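Local coordinates for inorganic polyphosphate/ATP-glucomannokinase (Arthrobacter sp., PDB 1WOQ), which phosphorylates glucose and mannose, using inorganic polyphosphate or ATP as phosphoryl donor, and belongs to the ROK family of sugar kinases, at residues V43-P46 with Q47-P51; G251-G254 with A255-I259. All blocks are in the same frame, centred on the assembly; numbering follows the deposited sequence.

Contact 1. Residues V43-P46 with Q47-P51; sequences VPTP and QPATP
Thr45 and Gln47 bring their side chains together at an oblique angle, the methyl CG2 of Thr45 lying 4.0 Å from the amide oxygen OE1 of Gln47. The same methyl stands 4.0 Å from CB of Ala49, so it meets an amide and a second methyl. The threonine torsion (chi1 -61°) explains this division of labour: CG2 sits anti to the backbone N and faces the turn, while OG1 lies beside that N and hydrogen-bonds to the carbonyl oxygen of Gly20. In Gln47, chi1 (-64°) turns CG back beside the backbone N, and the bend at chi2 (-62°) carries CD over the preceding peptide, 3.2 Å from Pro46 O. The side chain lies against that peptide without a hydrogen bond: OE1 and Pro46 O are both acceptors, and NE2, 3.5 Å from Pro46 O, is badly angled. Ala49 closes on the oxygen too, its CB 3.3 Å from Pro46 O, and its N, though near, has a poor angle for bonding. A cis peptide bond between Gln47 and Pro48 turns the chain here, and Ala49 is the centre of an inverse gamma turn, spanned by a weak bond from Thr50 N to Pro48 O. Thr50 is the N-cap of helix 51-66: its OG1 caps a first-turn backbone amide, and Ser53 OG bonds to both Thr50 N and Pro48 O. The segment thus links edge strand 35-44 to that helix: Thr45 and Pro46 rest on Ile24 of strand 23-30, and Ala49 packs on Val54 of helix 51-66.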
ATOM      1  N   VAL A  43     -10.462   1.793 -12.468  1.00 17.69           N
ATOM      2  CA  VAL A  43     -11.917   1.778 -12.504  1.00 18.94           C
ATOM      3  C   VAL A  43     -12.309   2.194 -11.093  1.00 19.76           C
ATOM      4  O   VAL A  43     -11.520   2.048 -10.154  1.00 18.96           O
ATOM      5  CB  VAL A  43     -12.498   0.383 -12.837  1.00 19.65           C
ATOM      6  CG1 VAL A  43     -12.004  -0.071 -14.206  1.00 20.21           C
ATOM      7  CG2 VAL A  43     -12.123  -0.623 -11.761  1.00 20.73           C
ATOM      8  N   PRO A  44     -13.518   2.744 -10.924  1.00 19.77           N
ATOM      9  CA  PRO A  44     -13.956   3.173  -9.595  1.00 20.18           C
ATOM     10  C   PRO A  44     -14.128   2.016  -8.624  1.00 21.48           C
ATOM     11  O   PRO A  44     -14.552   0.930  -9.013  1.00 21.28           O
ATOM     12  CB  PRO A  44     -15.289   3.870  -9.874  1.00 20.10           C
ATOM     13  CG  PRO A  44     -15.145   4.336 -11.294  1.00 19.77           C
ATOM     14  CD  PRO A  44     -14.489   3.150 -11.951  1.00 19.93           C
ATOM     15  N   THR A  45     -13.792   2.251  -7.360  1.00 23.53           N
ATOM     16  CA  THR A  45     -13.966   1.216  -6.356  1.00 25.15           C
ATOM     17  C   THR A  45     -15.473   1.123  -6.156  1.00 27.50           C
ATOM     18  O   THR A  45     -16.125   2.113  -5.808  1.00 27.03           O
ATOM     19  CB  THR A  45     -13.307   1.592  -5.017  1.00 25.03           C
ATOM     20  OG1 THR A  45     -11.895   1.762  -5.203  1.00 24.36           O
ATOM     21  CG2 THR A  45     -13.549   0.496  -3.987  1.00 25.90           C
ATOM     22  N   PRO A  46     -16.053  -0.062  -6.389  1.00 28.26           N
ATOM     23  CA  PRO A  46     -17.498  -0.213  -6.216  1.00 30.56           C
ATOM     24  C   PRO A  46     -17.944   0.098  -4.792  1.00 32.45           C
ATOM     25  O   PRO A  46     -17.179  -0.065  -3.840  1.00 32.35           O
ATOM     26  CB  PRO A  46     -17.741  -1.669  -6.608  1.00 31.18           C
ATOM     27  CG  PRO A  46     -16.459  -2.338  -6.206  1.00 31.72           C
ATOM     28  CD  PRO A  46     -15.417  -1.358  -6.684  1.00 27.78           C
ATOM     29  N   GLN A  47     -19.183   0.558  -4.656  1.00 34.26           N
ATOM     30  CA  GLN A  47     -19.731   0.887  -3.350  1.00 35.52           C
ATOM     31  C   GLN A  47     -21.146   0.339  -3.211  1.00 35.35           C
ATOM     32  O   GLN A  47     -22.031   0.668  -4.001  1.00 35.06           O
ATOM     33  CB  GLN A  47     -19.727   2.403  -3.138  1.00 37.45           C
ATOM     34  CG  GLN A  47     -18.330   3.007  -3.107  1.00 41.43           C
ATOM     35  CD  GLN A  47     -17.478   2.463  -1.969  1.00 43.69           C
ATOM     36  OE1 GLN A  47     -16.265   2.672  -1.934  1.00 45.54           O
ATOM     37  NE2 GLN A  47     -18.112   1.769  -1.029  1.00 45.78           N
ATOM     38  N   PRO A  48     -21.367  -0.524  -2.208  1.00 35.18           N
ATOM     39  CA  PRO A  48     -20.346  -0.965  -1.252  1.00 35.00           C
ATOM     40  C   PRO A  48     -19.262  -1.816  -1.913  1.00 33.43           C
ATOM     41  O   PRO A  48     -19.499  -2.441  -2.945  1.00 34.31           O
ATOM     42  CB  PRO A  48     -21.155  -1.756  -0.230  1.00 35.37           C
ATOM     43  CG  PRO A  48     -22.221  -2.371  -1.075  1.00 35.58           C
ATOM     44  CD  PRO A  48     -22.648  -1.210  -1.952  1.00 36.50           C
ATOM     45  N   ALA A  49     -18.076  -1.830  -1.319  1.00 33.03           N
ATOM     46  CA  ALA A  49     -16.970  -2.607  -1.857  1.00 31.63           C
ATOM     47  C   ALA A  49     -16.971  -3.994  -1.222  1.00 29.87           C
ATOM     48  O   ALA A  49     -16.226  -4.255  -0.279  1.00 30.03           O
ATOM     49  CB  ALA A  49     -15.646  -1.898  -1.583  1.00 32.60           C
ATOM     50  N   THR A  50     -17.814  -4.877  -1.748  1.00 28.49           N
ATOM     51  CA  THR A  50     -17.920  -6.240  -1.237  1.00 27.17           C
ATOM     52  C   THR A  50     -17.035  -7.182  -2.038  1.00 25.38           C
ATOM     53  O   THR A  50     -16.620  -6.857  -3.148  1.00 24.25           O
ATOM     54  CB  THR A  50     -19.363  -6.761  -1.336  1.00 28.33           C
ATOM     55  OG1 THR A  50     -19.744  -6.842  -2.716  1.00 27.37           O
ATOM     56  CG2 THR A  50     -20.312  -5.837  -0.598  1.00 29.93           C
ATOM     57  N   PRO A  51     -16.739  -8.369  -1.484  1.00 23.40           N
ATOM     58  CA  PRO A  51     -15.898  -9.339  -2.184  1.00 21.29           C
ATOM     59  C   PRO A  51     -16.359  -9.542  -3.623  1.00 20.37           C
ATOM     60  O   PRO A  51     -15.557  -9.539  -4.553  1.00 18.87           O
ATOM     61  CB  PRO A  51     -16.059 -10.596  -1.338  1.00 21.97           C
ATOM     62  CG  PRO A  51     -16.166 -10.032   0.046  1.00 22.99           C
ATOM     63  CD  PRO A  51     -17.120  -8.872  -0.151  1.00 24.82           C
TER

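Contact 2. Residues G251-G254 with A255-I259; sequences GIVG and AAIEI
Val253 and Ile257, one helical turn apart, meet through CG1 of the valine and CD1 of the isoleucine at 4.2 Å, their side chains inclined to one another. Val253 turns CG1 anti to its backbone nitrogen (chi1 175°), while chi1 of Ile257 (-71°) sets its own CG1 3.4 Å from Val253 O and the extended chi2 carries CD1 on toward the valine. That oxygen also accepts the bond from Ile257 N, at 3.0 Å with an N-H...O angle of 163°, so apolar carbon and amide of one residue converge on a single carbonyl. Three further i to i+4 bonds run beside it: Ala255 N to Gly251 O at 2.9 Å, Ala256 N to Ile252 O at a longer 3.3 Å, and Glu258 N to Gly254 O at 3.1 Å. The alanine methyls stay close to the backbone, CB of Ala255 lying 3.4 Å from Gly251 O and CB of Ala256 3.4 Å from Val253 O. Farther out, Tyr134 of helix 123-134 touches both Val253 and Ile257, and Val29 of strand 23-30 touches both Ile252 and Ala256, placing helix 250-262 between another helix and a sheet of the ROK fold, a member of the actin-like ATPase clan. Glu258, the one charged side chain of 251-259, is partly exposed; its carboxylate projects off the helix, while the side chain also touches Leu129 of helix 123-134. The chemistry is therefore that of a buried helix: the carbonyls of Gly251 to Gly254 satisfied by main-chain amides, with small or aliphatic groups for packing.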
ATOM      1  N   GLY A 251       1.771   0.603  -4.872  1.00 16.67           N
ATOM      2  CA  GLY A 251       1.058  -0.641  -4.613  1.00 14.49           C
ATOM      3  C   GLY A 251       1.130  -1.600  -5.788  1.00 15.82           C
ATOM      4  O   GLY A 251       1.349  -2.801  -5.619  1.00 14.47           O
ATOM      5  N   ILE A 252       0.930  -1.065  -6.986  1.00 14.10           N
ATOM      6  CA  ILE A 252       0.987  -1.863  -8.204  1.00 15.27           C
ATOM      7  C   ILE A 252       2.348  -2.552  -8.340  1.00 14.46           C
ATOM      8  O   ILE A 252       2.435  -3.765  -8.562  1.00 13.27           O
ATOM      9  CB  ILE A 252       0.745  -0.971  -9.443  1.00 14.22           C
ATOM     10  CG1 ILE A 252      -0.722  -0.528  -9.473  1.00 15.13           C
ATOM     11  CG2 ILE A 252       1.133  -1.720 -10.722  1.00 13.77           C
ATOM     12  CD1 ILE A 252      -1.028   0.536 -10.505  1.00 15.21           C
ATOM     13  N   VAL A 253       3.411  -1.768  -8.202  1.00 13.95           N
ATOM     14  CA  VAL A 253       4.759  -2.306  -8.323  1.00 13.47           C
ATOM     15  C   VAL A 253       5.051  -3.303  -7.213  1.00 13.22           C
ATOM     16  O   VAL A 253       5.563  -4.387  -7.470  1.00 14.30           O
ATOM     17  CB  VAL A 253       5.807  -1.172  -8.302  1.00 14.75           C
ATOM     18  CG1 VAL A 253       7.219  -1.751  -8.305  1.00 16.95           C
ATOM     19  CG2 VAL A 253       5.604  -0.278  -9.513  1.00 17.37           C
ATOM     20  N   GLY A 254       4.700  -2.944  -5.981  1.00 12.79           N
ATOM     21  CA  GLY A 254       4.939  -3.838  -4.862  1.00 13.48           C
ATOM     22  C   GLY A 254       4.222  -5.172  -4.998  1.00 13.80           C
ATOM     23  O   GLY A 254       4.737  -6.207  -4.581  1.00 13.98           O
ATOM     24  N   ALA A 255       3.024  -5.154  -5.576  1.00 14.20           N
ATOM     25  CA  ALA A 255       2.259  -6.383  -5.756  1.00 14.41           C
ATOM     26  C   ALA A 255       2.986  -7.314  -6.723  1.00 15.03           C
ATOM     27  O   ALA A 255       3.000  -8.529  -6.533  1.00 14.59           O
ATOM     28  CB  ALA A 255       0.865  -6.062  -6.286  1.00 14.48           C
ATOM     29  N   ALA A 256       3.590  -6.735  -7.756  1.00 16.08           N
ATOM     30  CA  ALA A 256       4.326  -7.516  -8.745  1.00 17.44           C
ATOM     31  C   ALA A 256       5.583  -8.093  -8.098  1.00 17.66           C
ATOM     32  O   ALA A 256       5.927  -9.258  -8.311  1.00 17.65           O
ATOM     33  CB  ALA A 256       4.698  -6.640  -9.935  1.00 18.16           C
ATOM     34  N   ILE A 257       6.267  -7.271  -7.307  1.00 18.20           N
ATOM     35  CA  ILE A 257       7.471  -7.719  -6.613  1.00 16.94           C
ATOM     36  C   ILE A 257       7.162  -8.964  -5.788  1.00 17.94           C
ATOM     37  O   ILE A 257       7.899  -9.943  -5.839  1.00 18.57           O
ATOM     38  CB  ILE A 257       8.016  -6.632  -5.648  1.00 16.58           C
ATOM     39  CG1 ILE A 257       8.614  -5.474  -6.448  1.00 16.92           C
ATOM     40  CG2 ILE A 257       9.061  -7.241  -4.709  1.00 17.16           C
ATOM     41  CD1 ILE A 257       9.084  -4.316  -5.587  1.00 15.44           C
ATOM     42  N   GLU A 258       6.071  -8.917  -5.024  1.00 18.38           N
ATOM     43  CA  GLU A 258       5.685 -10.042  -4.182  1.00 21.46           C
ATOM     44  C   GLU A 258       5.527 -11.325  -4.995  1.00 22.46           C
ATOM     45  O   GLU A 258       5.971 -12.388  -4.565  1.00 22.68           O
ATOM     46  CB  GLU A 258       4.387  -9.730  -3.425  1.00 22.48           C
ATOM     47  CG  GLU A 258       4.002 -10.777  -2.373  1.00 25.72           C
ATOM     48  CD  GLU A 258       5.059 -10.956  -1.290  1.00 25.55           C
ATOM     49  OE1 GLU A 258       6.048 -10.194  -1.277  1.00 29.51           O
ATOM     50  OE2 GLU A 258       4.898 -11.858  -0.441  1.00 31.19           O
ATOM     51  N   ILE A 259       4.890 -11.235  -6.160  1.00 24.82           N
ATOM     52  CA  ILE A 259       4.721 -12.416  -7.010  1.00 26.65           C
ATOM     53  C   ILE A 259       6.089 -13.013  -7.306  1.00 28.35           C
ATOM     54  O   ILE A 259       6.313 -14.211  -7.124  1.00 29.33           O
ATOM     55  CB  ILE A 259       4.086 -12.075  -8.372  1.00 27.65           C
ATOM     56  CG1 ILE A 259       2.638 -11.637  -8.193  1.00 28.99           C
ATOM     57  CG2 ILE A 259       4.166 -13.291  -9.302  1.00 28.46           C
ATOM     58  CD1 ILE A 259       1.967 -11.295  -9.497  1.00 32.77           C
TER

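Contact 1 lies at the surface, its centre 17 Å from that of the chain, whereas contact 2 is buried and only 10 Å from it. Their centres are 21 Å apart and their nearest atoms about 10 Å, so they do not touch. Both nevertheless pack on strand 23-30, contact 1 through Ile24 and contact 2 through Lys25 and Val29, and so share one sheet. The chemistry follows the setting: the proline-rich connection of 43-51 has no hydrogen bond between its two segments and finds polar partners beyond them in Gly20, Trp101 and Ser53, while 251-259 satisfies four carbonyls within its own helix and offers mainly apolar groups to its surroundings.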